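Local coordinates for protein BIM1 (Saccharomyces cerevisiae, PDB 4E61) that binds microtubules, notably at their plus ends, and dimerises through its C-terminal EB1-like motif, the part represented in this chain, at residues Arg49-Leu54 with Ser94-Thr99. Residues are numbered along the deposited sequence; the frame is centred on the assembly and turned at random.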
loop_
_atom_site.group_PDB
_atom_site.type_symbol
_atom_site.label_atom_id
_atom_site.label_comp_id
_atom_site.label_asym_id
_atom_site.label_seq_id
_atom_site.Cartn_x
_atom_site.Cartn_y
_atom_site.Cartn_z
ATOM N N ARG A 49 -0.390 -11.348 11.308
ATOM C CA ARG A 49 -1.029 -11.477 12.610
ATOM C C ARG A 49 -1.349 -12.971 12.890
ATOM O O ARG A 49 -0.939 -13.492 13.937
ATOM C CB ARG A 49 -2.277 -10.588 12.656
ATOM C CG ARG A 49 -3.152 -10.766 13.898
ATOM C CD ARG A 49 -4.623 -10.505 13.588
ATOM N NE ARG A 49 -5.210 -11.533 12.719
ATOM C CZ ARG A 49 -6.363 -11.395 12.067
ATOM N NH1 ARG A 49 -7.066 -10.273 12.174
ATOM N NH2 ARG A 49 -6.819 -12.378 11.297
ATOM N N ASP A 50 -1.974 -13.665 11.904
ATOM C CA ASP A 50 -2.311 -15.095 11.960
ATOM C C ASP A 50 -1.059 -15.990 12.050
ATOM O O ASP A 50 -1.077 -17.009 12.763
ATOM C CB ASP A 50 -3.163 -15.492 10.754
ATOM C CG ASP A 50 -4.547 -14.880 10.703
ATOM O OD1 ASP A 50 -5.013 -14.368 11.754
ATOM O OD2 ASP A 50 -5.165 -14.902 9.607
ATOM N N ILE A 51 0.042 -15.593 11.356
ATOM C CA ILE A 51 1.279 -16.348 11.446
ATOM C C ILE A 51 1.889 -16.149 12.842
ATOM O O ILE A 51 2.366 -17.128 13.421
ATOM C CB ILE A 51 2.262 -16.114 10.274
ATOM C CG1 ILE A 51 1.683 -16.672 8.975
ATOM C CG2 ILE A 51 3.627 -16.766 10.539
ATOM C CD1 ILE A 51 2.457 -16.244 7.672
ATOM N N GLU A 52 1.813 -14.907 13.398
ATOM C CA GLU A 52 2.323 -14.593 14.742
ATOM C C GLU A 52 1.642 -15.457 15.825
ATOM O O GLU A 52 2.334 -16.096 16.628
ATOM C CB GLU A 52 2.214 -13.092 15.069
ATOM C CG GLU A 52 3.197 -12.716 16.176
ATOM C CD GLU A 52 3.172 -11.316 16.756
ATOM O OE1 GLU A 52 2.140 -10.974 17.373
ATOM O OE2 GLU A 52 4.259 -10.691 16.835
ATOM N N ILE A 53 0.294 -15.512 15.790
ATOM C CA ILE A 53 -0.540 -16.318 16.689
ATOM C C ILE A 53 -0.123 -17.795 16.627
ATOM O O ILE A 53 0.145 -18.394 17.659
ATOM C CB ILE A 53 -2.055 -16.096 16.372
ATOM C CG1 ILE A 53 -2.502 -14.679 16.833
ATOM C CG2 ILE A 53 -2.918 -17.194 16.990
ATOM C CD1 ILE A 53 -3.718 -14.036 16.078
ATOM N N LEU A 54 -0.021 -18.350 15.407
ATOM C CA LEU A 54 0.390 -19.725 15.155
ATOM C C LEU A 54 1.794 -20.018 15.711
ATOM O O LEU A 54 1.984 -21.037 16.369
ATOM C CB LEU A 54 0.298 -20.032 13.645
ATOM C CG LEU A 54 0.831 -21.399 13.171
ATOM C CD1 LEU A 54 -0.028 -22.570 13.674
ATOM C CD2 LEU A 54 0.995 -21.428 11.686
ATOM N N SER A 94 11.904 -15.072 13.908
ATOM C CA SER A 94 12.931 -14.075 13.569
ATOM C C SER A 94 12.492 -13.239 12.358
ATOM O O SER A 94 12.653 -12.016 12.382
ATOM C CB SER A 94 14.303 -14.718 13.369
ATOM O OG SER A 94 14.375 -15.438 12.155
ATOM N N ILE A 95 11.875 -13.875 11.351
ATOM C CA ILE A 95 11.330 -13.141 10.211
ATOM C C ILE A 95 10.236 -12.161 10.673
ATOM O O ILE A 95 10.264 -11.003 10.268
ATOM C CB ILE A 95 10.883 -14.020 9.008
ATOM C CG1 ILE A 95 12.081 -14.824 8.450
ATOM C CG2 ILE A 95 10.258 -13.127 7.894
ATOM C CD1 ILE A 95 11.687 -16.009 7.437
ATOM N N LEU A 96 9.324 -12.607 11.553
ATOM C CA LEU A 96 8.238 -11.776 12.120
ATOM C C LEU A 96 8.754 -10.595 12.950
ATOM O O LEU A 96 8.190 -9.497 12.869
ATOM C CB LEU A 96 7.186 -12.596 12.935
ATOM C CG LEU A 96 6.435 -13.719 12.197
ATOM C CD1 LEU A 96 5.779 -14.657 13.169
ATOM C CD2 LEU A 96 5.461 -13.189 11.146
ATOM N N TYR A 97 9.804 -10.823 13.749
ATOM C CA TYR A 97 10.428 -9.775 14.571
ATOM C C TYR A 97 11.081 -8.702 13.666
ATOM O O TYR A 97 10.850 -7.515 13.879
ATOM C CB TYR A 97 11.417 -10.361 15.623
ATOM C CG TYR A 97 11.917 -9.277 16.548
ATOM C CD1 TYR A 97 11.136 -8.828 17.613
ATOM C CD2 TYR A 97 13.096 -8.584 16.268
ATOM C CE1 TYR A 97 11.531 -7.742 18.392
ATOM C CE2 TYR A 97 13.507 -7.507 17.048
ATOM C CZ TYR A 97 12.724 -7.092 18.112
ATOM O OH TYR A 97 13.138 -6.031 18.879
ATOM N N ALA A 98 11.826 -9.124 12.616
ATOM C CA ALA A 98 12.423 -8.219 11.629
ATOM C C ALA A 98 11.351 -7.371 10.896
ATOM O O ALA A 98 11.646 -6.248 10.508
ATOM C CB ALA A 98 13.260 -9.002 10.625
ATOM N N THR A 99 10.119 -7.906 10.699
ATOM C CA THR A 99 9.033 -7.164 10.047
ATOM C C THR A 99 8.468 -6.113 10.984
ATOM O O THR A 99 8.208 -4.993 10.554
ATOM C CB THR A 99 8.058 -8.031 9.176
ATOM O OG1 THR A 99 6.695 -7.638 9.309
ATOM C CG2 THR A 99 8.190 -9.487 9.374
#
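With CG turned anti to its own carbonyl carbon (chi1 -59°) and CD1 nearly anti to CA (chi2 163°), the side chain of L96 leaves helix 84-101 facing 49-54, where CD1 meets both I51 and E52 and CD2 meets I51. I51 answers from helix 2-63 with its branch methyl: CG2 lies anti to the backbone N, whereas CG1 takes the place anti to the carbonyl carbon. CG2 of I51 thus meets both ends of the leucine fork, 4.0 Å from L96 CD1 and 4.1 Å from L96 CD2, and the two side chains cross at about a right angle. The same CD1 of L96 packs against the backbone of E52, 3.8 Å from E52 CA, with E52 CB a little farther off at 4.3 Å. What E52 lends is therefore the apolar root of its side chain. No hydrogen bond links the two segments, whose closest CA atoms, those of E52 and L96, are 7.1 Å apart. The polar pairing stays within 49-54, on residues that do not touch 94-99: R49 takes D50 OD1 side-on, through NE at 3.0 Å and NH2 at 2.7 Å, both nitrogens arriving from one face of the carboxylate. The contact is one point at which the short helix 84-101, folded back, packs on the long helix 2-63, as expected for the EB1-like motif. L96 also touches L48 and V55 of helix 2-63, while the second subunit packs its own L96 on I51 and its own I51 on I95, joining both chains in the four-helix bundle familiar from the EB1 family.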